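PDB 4XIJ: shikimate 5-dehydrogenase, which probably catalyses the reversible NADP-dependent reduction of 3-dehydroshikimate to shikimate, the fourth step of chorismate biosynthesis. Local coordinates for residues L81-Q86 with N98-M103; G178-D181 with A186-D189. All blocks are in the same frame, centred on the assembly; numbering follows the deposited sequence.

Overall arrangement
The two contacts sit in different halves of the chain. Interaction 1 comes first. It packs the end of helix 77-83 on strand 99-102, in the mixed sheet of the substrate-binding domain. Interaction 2 follows, in the parallel, Rossmann-type sheet that probably binds NADP. It joins the edge strand 176-181 to the start of helix 187-193. Their centres are about 37 Å apart, on opposite sides of the chain's centre, and their nearest atoms about 23 Å. They share no helix, strand or sheet. Each therefore belongs to the packing of its own domain. Shikimate dehydrogenases work in the cleft between two such domains.

Interaction 1 (L81-Q86 with N98-M103); sequences LEFADQ and NTLVRM. With SO4 (sulfate ion), chain E.
L100 points its two methyl branches at the end of helix 77-83. CD2 meets CB of A84 at 3.8 Å. CD1 approaches CD2 of the F83 ring obliquely, at 4.3 Å. The torsion chi1 of L100, -70°, sets CG beside the backbone N and opposite the carbonyl carbon, and the fork beyond it spans both neighbours. A84 is the first residue to leave the helix, and its methyl is buried. The F83 ring also meets W108 and packs on helix 56-61.

Further along, the chains of Q86 and M103 cross at a slant. OE1 of Q86 lies 3.4 Å from CG of M103 and 4.0 Å from its SD. The Q86 chain is extended beyond CG, while that of M103 bends twice. Both residues are modelled in two conformers, so this detail is less certain. In the same model NE2 of Q86 donates to OD2 of D85 at 2.9 Å, meeting it from above the carboxylate plane. OD1 of D85 accepts from the backbone N of W108.

At the start of strand 99-102, the amide of N98 is held at both ends. OD1 takes T99 OG1 at 2.8 Å, from above the carbonyl plane, and also the backbone N of T113. ND2 donates to sulfate O4, 3.1 Å away. K77 and T73 bind the same ion, probably from the crystallisation liquor. Its place is consistent with the substrate pocket of related enzymes.

Strand 108-111 lies between the two backbones and pairs with both, through Q86 and T99. The direct contact is methyl and ring packing, with an amide laid against the M103 side chain. It is van der Waals in kind, so directional hold on the pair comes through strand 108-111.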
ATOM      1  N   LEU A  81      -3.562  10.411  -9.880  1.00 10.20           N
ATOM      2  CA  LEU A  81      -2.528  10.211 -10.903  1.00 12.25           C
ATOM      3  C   LEU A  81      -2.787  11.086 -12.143  1.00 13.61           C
ATOM      4  O   LEU A  81      -1.857  11.675 -12.729  1.00 14.56           O
ATOM      5  CB  LEU A  81      -2.487   8.735 -11.309  1.00 11.64           C
ATOM      6  CG  LEU A  81      -1.384   8.378 -12.336  1.00 12.72           C
ATOM      7  CD1 LEU A  81       0.006   8.655 -11.737  1.00 15.06           C
ATOM      8  CD2 LEU A  81      -1.532   6.922 -12.716  1.00 14.16           C
ATOM      9  N   GLU A  82      -4.053  11.156 -12.557  1.00 15.66           N
ATOM     10  CA  GLU A  82      -4.439  11.978 -13.709  1.00 18.57           C
ATOM     11  C   GLU A  82      -4.298  13.458 -13.452  1.00 16.59           C
ATOM     12  O   GLU A  82      -4.017  14.225 -14.364  1.00 18.77           O
ATOM     13  CB  GLU A  82      -5.881  11.690 -14.120  1.00 22.46           C
ATOM     14  CG  GLU A  82      -6.063  10.324 -14.663  1.00 26.47           C
ATOM     15  CD  GLU A  82      -6.857  10.326 -15.955  1.00 32.17           C
ATOM     16  OE1 GLU A  82      -6.273  10.091 -17.047  1.00 35.07           O
ATOM     17  OE2 GLU A  82      -8.079  10.578 -15.875  1.00 33.41           O
ATOM     18  N   PHE A  83      -4.503  13.875 -12.210  1.00 13.63           N
ATOM     19  CA  PHE A  83      -4.499  15.301 -11.876  1.00 13.26           C
ATOM     20  C   PHE A  83      -3.072  15.861 -11.904  1.00 12.15           C
ATOM     21  O   PHE A  83      -2.833  17.005 -12.353  1.00 12.11           O
ATOM     22  CB  PHE A  83      -5.122  15.540 -10.485  1.00 11.89           C
ATOM     23  CG  PHE A  83      -4.731  16.850  -9.905  1.00 12.99           C
ATOM     24  CD1 PHE A  83      -5.392  18.034 -10.281  1.00 13.35           C
ATOM     25  CD2 PHE A  83      -3.688  16.925  -9.011  1.00 13.72           C
ATOM     26  CE1 PHE A  83      -4.931  19.270  -9.813  1.00 14.01           C
ATOM     27  CE2 PHE A  83      -3.253  18.134  -8.525  1.00 14.32           C
ATOM     28  CZ  PHE A  83      -3.888  19.319  -8.905  1.00 14.86           C
ATOM     29  N   ALA A  84      -2.109  15.046 -11.437  1.00 11.64           N
ATOM     30  CA  ALA A  84      -0.771  15.552 -11.108  1.00 12.22           C
ATOM     31  C   ALA A  84       0.002  15.981 -12.360  1.00 12.50           C
ATOM     32  O   ALA A  84      -0.068  15.329 -13.408  1.00 14.33           O
ATOM     33  CB  ALA A  84       0.025  14.502 -10.367  1.00 12.88           C
ATOM     34  N   ASP A  85       0.765  17.065 -12.258  1.00 12.19           N
ATOM     35  CA  ASP A  85       1.451  17.415 -13.493  0.57 12.46           C
ATOM     36  C   ASP A  85       2.808  16.673 -13.575  1.00 13.06           C
ATOM     37  O   ASP A  85       3.389  16.656 -14.641  1.00 16.87           O
ATOM     38  CB  ASP A  85       1.571  18.937 -13.638  0.57 11.30           C
ATOM     39  CG  ASP A  85       2.093  19.593 -12.383  0.57 12.02           C
ATOM     40  OD1 ASP A  85       1.330  19.626 -11.388  0.57 10.95           O
ATOM     41  OD2 ASP A  85       3.248  20.075 -12.425  0.57 11.99           O
ATOM     42  N   GLN A  86       3.201  15.946 -12.532  1.00 13.08           N
ATOM     43  CA  GLN A  86       4.392  15.127 -12.537  0.50 12.61           C
ATOM     44  C   GLN A  86       4.034  13.811 -11.852  1.00 12.92           C
ATOM     45  O   GLN A  86       3.197  13.811 -10.942  1.00 12.31           O
ATOM     46  CB  GLN A  86       5.528  15.862 -11.821  0.50 12.17           C
ATOM     47  CG  GLN A  86       5.811  17.249 -12.476  0.50 10.43           C
ATOM     48  CD  GLN A  86       6.482  18.294 -11.545  0.50 11.31           C
ATOM     49  OE1 GLN A  86       7.485  18.016 -10.924  0.50 12.10           O
ATOM     50  NE2 GLN A  86       5.907  19.496 -11.473  0.50 11.66           N
ATOM     51  N   ASN A  98      -1.417   7.223  -4.444  1.00  7.56           N
ATOM     52  CA  ASN A  98      -1.995   7.497  -3.137  1.00  7.56           C
ATOM     53  C   ASN A  98      -1.362   8.712  -2.453  1.00  7.09           C
ATOM     54  O   ASN A  98      -1.610   8.948  -1.279  1.00  7.38           O
ATOM     55  CB  ASN A  98      -1.860   6.273  -2.219  1.00  7.90           C
ATOM     56  CG  ASN A  98      -0.429   6.111  -1.695  1.00  8.01           C
ATOM     57  OD1 ASN A  98       0.510   6.520  -2.361  1.00  8.45           O
ATOM     58  ND2 ASN A  98      -0.262   5.563  -0.499  1.00  9.92           N
ATOM     59  N   THR A  99      -0.555   9.467  -3.196  1.00  7.70           N
ATOM     60  CA  THR A  99       0.242  10.553  -2.632  1.00  7.98           C
ATOM     61  C   THR A  99       0.377  11.659  -3.642  1.00  7.34           C
ATOM     62  O   THR A  99       0.661  11.396  -4.820  1.00  8.96           O
ATOM     63  CB  THR A  99       1.668  10.097  -2.247  1.00  7.85           C
ATOM     64  OG1 THR A  99       1.606   8.943  -1.389  1.00  8.13           O
ATOM     65  CG2 THR A  99       2.449  11.221  -1.483  1.00 10.31           C
ATOM     66  N   LEU A 100       0.160  12.891  -3.178  1.00  7.58           N
ATOM     67  CA  LEU A 100       0.404  14.086  -4.012  1.00  7.34           C
ATOM     68  C   LEU A 100       1.310  15.000  -3.233  1.00  8.13           C
ATOM     69  O   LEU A 100       1.003  15.325  -2.087  1.00  9.29           O
ATOM     70  CB  LEU A 100      -0.906  14.788  -4.373  1.00  8.54           C
ATOM     71  CG  LEU A 100      -1.806  14.033  -5.358  1.00  8.66           C
ATOM     72  CD1 LEU A 100      -3.217  14.645  -5.364  1.00 10.45           C
ATOM     73  CD2 LEU A 100      -1.156  14.041  -6.742  1.00  9.68           C
ATOM     74  N   VAL A 101       2.448  15.345  -3.829  1.00  8.86           N
ATOM     75  CA  VAL A 101       3.421  16.175  -3.117  1.00 10.97           C
ATOM     76  C   VAL A 101       3.605  17.500  -3.839  1.00 10.61           C
ATOM     77  O   VAL A 101       3.835  17.514  -5.047  1.00 11.24           O
ATOM     78  CB  VAL A 101       4.806  15.498  -2.989  1.00 12.67           C
ATOM     79  CG1 VAL A 101       5.780  16.404  -2.118  1.00 13.05           C
ATOM     80  CG2 VAL A 101       4.635  14.133  -2.355  1.00 14.06           C
ATOM     81  N   ARG A 102       3.561  18.618  -3.117  1.00 11.57           N
ATOM     82  CA  ARG A 102       3.832  19.895  -3.750  1.00 13.30           C
ATOM     83  C   ARG A 102       5.346  20.025  -4.097  1.00 14.34           C
ATOM     84  O   ARG A 102       6.248  19.746  -3.275  1.00 16.69           O
ATOM     85  CB  ARG A 102       3.393  21.025  -2.832  1.00 15.55           C
ATOM     86  CG  ARG A 102       3.127  22.377  -3.565  1.00 16.61           C
ATOM     87  CD  ARG A 102       1.972  22.196  -4.511  1.00 18.39           C
ATOM     88  NE  ARG A 102       1.345  23.424  -4.984  1.00 18.29           N
ATOM     89  CZ  ARG A 102       0.513  24.173  -4.248  1.00 18.73           C
ATOM     90  NH1 ARG A 102      -0.027  25.265  -4.784  1.00 18.11           N
ATOM     91  NH2 ARG A 102       0.231  23.858  -2.970  1.00 19.69           N
ATOM     92  N   MET A 103       5.598  20.397  -5.345  1.00 13.24           N
ATOM     93  CA  MET A 103       6.953  20.594  -5.856  0.55 14.08           C
ATOM     94  C   MET A 103       7.444  21.967  -5.533  1.00 14.97           C
ATOM     95  O   MET A 103       6.612  22.882  -5.324  1.00 13.98           O
ATOM     96  CB  MET A 103       6.978  20.350  -7.359  0.55 14.30           C
ATOM     97  CG  MET A 103       6.771  18.898  -7.766  0.55 16.38           C
ATOM     98  SD  MET A 103       7.981  17.812  -6.999  0.55 18.04           S
ATOM     99  CE  MET A 103       7.066  17.365  -5.541  0.55 18.12           C
TER
HETATM  100  S   SO4 E 304      -4.103   4.168   1.274  0.55 20.15           S
HETATM  101  O1  SO4 E 304      -3.820   3.249   2.409  0.55 22.24           O
HETATM  102  O2  SO4 E 304      -5.411   3.727   0.697  0.55 17.29           O
HETATM  103  O3  SO4 E 304      -4.220   5.590   1.709  0.55 21.55           O
HETATM  104  O4  SO4 E 304      -2.895   4.151   0.439  0.55 17.50           O

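Interaction 2 (G178-D181 with A186-D189); sequences GWCD and ALAD
SG of C180 sits over the face of the peptide between A186 and L187, 3.6 Å from C of A186 and 3.6 Å from CA of L187. The contact belongs to a beta-alpha-beta crossover of the Rossmann-type domain. Edge strand 176-181 ends here, and helix 187-193 leads on to strand 196-199, past strands 152-157 and 128-132.

The thiol reaches the peptide because SG lies anti to the backbone N (chi1 178°), out from the strand. CB of A186 adds a flank contact with SG at 4.0 Å. CB of L187 lies 4.2 Å from SG, and the leucine also packs on V156 of the neighbouring strand.

W179, the residue before C180, turns to the other side of the strand. Its indole has the backbone N of D181 over one face, 3.6 Å above the ring plane and offset toward the rim. At the ring edge NE1 donates to the carbonyl oxygen of A157, and the side chain touches E160 and A163 of helix 160-172.

D181 OD1 accepts from the backbone N of G183, within the turn that joins strand and helix. One water links the two ends of that turn: it donates to D181 O at 2.9 Å and accepts from A186 N at 2.8 Å.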
ATOM      1  N   GLY A 178       1.932 -15.753 -13.755  1.00 10.05           N
ATOM      2  CA  GLY A 178       0.910 -16.700 -14.162  1.00 10.36           C
ATOM      3  C   GLY A 178      -0.189 -16.713 -13.128  1.00 10.82           C
ATOM      4  O   GLY A 178      -0.070 -16.112 -12.042  1.00 12.02           O
ATOM      5  N   TRP A 179      -1.265 -17.385 -13.489  1.00 12.22           N
ATOM      6  CA  TRP A 179      -2.486 -17.498 -12.674  1.00 11.82           C
ATOM      7  C   TRP A 179      -2.627 -18.892 -12.114  1.00 11.12           C
ATOM      8  O   TRP A 179      -2.378 -19.901 -12.821  1.00 13.64           O
ATOM      9  CB  TRP A 179      -3.748 -17.179 -13.521  1.00 13.28           C
ATOM     10  CG  TRP A 179      -5.062 -17.516 -12.842  1.00 13.44           C
ATOM     11  CD1 TRP A 179      -5.532 -16.969 -11.694  1.00 13.07           C
ATOM     12  CD2 TRP A 179      -6.057 -18.437 -13.282  1.00 14.78           C
ATOM     13  NE1 TRP A 179      -6.750 -17.482 -11.389  1.00 14.11           N
ATOM     14  CE2 TRP A 179      -7.100 -18.403 -12.334  1.00 14.89           C
ATOM     15  CE3 TRP A 179      -6.157 -19.310 -14.367  1.00 16.65           C
ATOM     16  CZ2 TRP A 179      -8.253 -19.184 -12.441  1.00 16.01           C
ATOM     17  CZ3 TRP A 179      -7.309 -20.106 -14.479  1.00 18.37           C
ATOM     18  CH2 TRP A 179      -8.343 -20.034 -13.512  1.00 17.93           C
ATOM     19  N   CYS A 180      -3.040 -18.957 -10.847  1.00 11.30           N
ATOM     20  CA  CYS A 180      -3.382 -20.212 -10.188  1.00 11.94           C
ATOM     21  C   CYS A 180      -4.806 -20.061  -9.621  1.00 10.41           C
ATOM     22  O   CYS A 180      -5.055 -19.146  -8.831  1.00 11.73           O
ATOM     23  CB  CYS A 180      -2.362 -20.520  -9.083  1.00 13.85           C
ATOM     24  SG  CYS A 180      -2.729 -22.005  -8.199  1.00 16.60           S
ATOM     25  N   ASP A 181      -5.751 -20.903 -10.056  1.00 11.56           N
ATOM     26  CA  ASP A 181      -7.093 -20.890  -9.467  1.00 12.16           C
ATOM     27  C   ASP A 181      -6.996 -21.219  -7.982  1.00 12.53           C
ATOM     28  O   ASP A 181      -6.537 -22.306  -7.612  1.00 13.29           O
ATOM     29  CB  ASP A 181      -7.975 -21.919 -10.191  1.00 14.48           C
ATOM     30  CG  ASP A 181      -9.442 -21.803  -9.843  1.00 17.94           C
ATOM     31  OD1 ASP A 181      -9.813 -21.193  -8.826  1.00 18.87           O
ATOM     32  OD2 ASP A 181     -10.249 -22.364 -10.607  1.00 21.69           O
ATOM     33  N   ALA A 186      -4.030 -26.796  -8.666  1.00 18.88           N
ATOM     34  CA  ALA A 186      -2.652 -26.326  -8.863  1.00 18.29           C
ATOM     35  C   ALA A 186      -2.132 -25.561  -7.672  1.00 16.72           C
ATOM     36  O   ALA A 186      -0.960 -25.202  -7.637  1.00 16.44           O
ATOM     37  CB  ALA A 186      -2.547 -25.472 -10.084  1.00 19.48           C
ATOM     38  N   LEU A 187      -2.993 -25.298  -6.694  1.00 14.98           N
ATOM     39  CA  LEU A 187      -2.559 -24.440  -5.569  1.00 14.75           C
ATOM     40  C   LEU A 187      -1.440 -25.102  -4.756  1.00 15.36           C
ATOM     41  O   LEU A 187      -0.485 -24.436  -4.312  1.00 15.64           O
ATOM     42  CB  LEU A 187      -3.744 -24.067  -4.657  1.00 14.48           C
ATOM     43  CG  LEU A 187      -3.447 -23.193  -3.427  1.00 13.64           C
ATOM     44  CD1 LEU A 187      -2.840 -21.804  -3.836  1.00 14.86           C
ATOM     45  CD2 LEU A 187      -4.704 -23.019  -2.588  1.00 14.86           C
ATOM     46  N   ALA A 188      -1.514 -26.405  -4.545  1.00 15.68           N
ATOM     47  CA  ALA A 188      -0.513 -27.052  -3.694  1.00 15.99           C
ATOM     48  C   ALA A 188       0.886 -26.870  -4.261  1.00 15.94           C
ATOM     49  O   ALA A 188       1.834 -26.585  -3.516  1.00 16.92           O
ATOM     50  CB  ALA A 188      -0.824 -28.511  -3.541  1.00 16.39           C
ATOM     51  N   ASP A 189       1.019 -27.040  -5.570  1.00 16.16           N
ATOM     52  CA  ASP A 189       2.327 -26.860  -6.191  1.00 18.56           C
ATOM     53  C   ASP A 189       2.804 -25.401  -6.121  1.00 17.24           C
ATOM     54  O   ASP A 189       3.992 -25.155  -5.910  1.00 17.92           O
ATOM     55  CB  ASP A 189       2.322 -27.302  -7.653  1.00 23.65           C
ATOM     56  CG  ASP A 189       2.314 -28.814  -7.827  1.00 28.32           C
ATOM     57  OD1 ASP A 189       2.507 -29.561  -6.835  1.00 30.03           O
ATOM     58  OD2 ASP A 189       2.137 -29.260  -8.985  1.00 31.06           O
TER
HETATM   59  O   HOH W   1      -5.475 -24.427  -9.210  1.00 19.44           O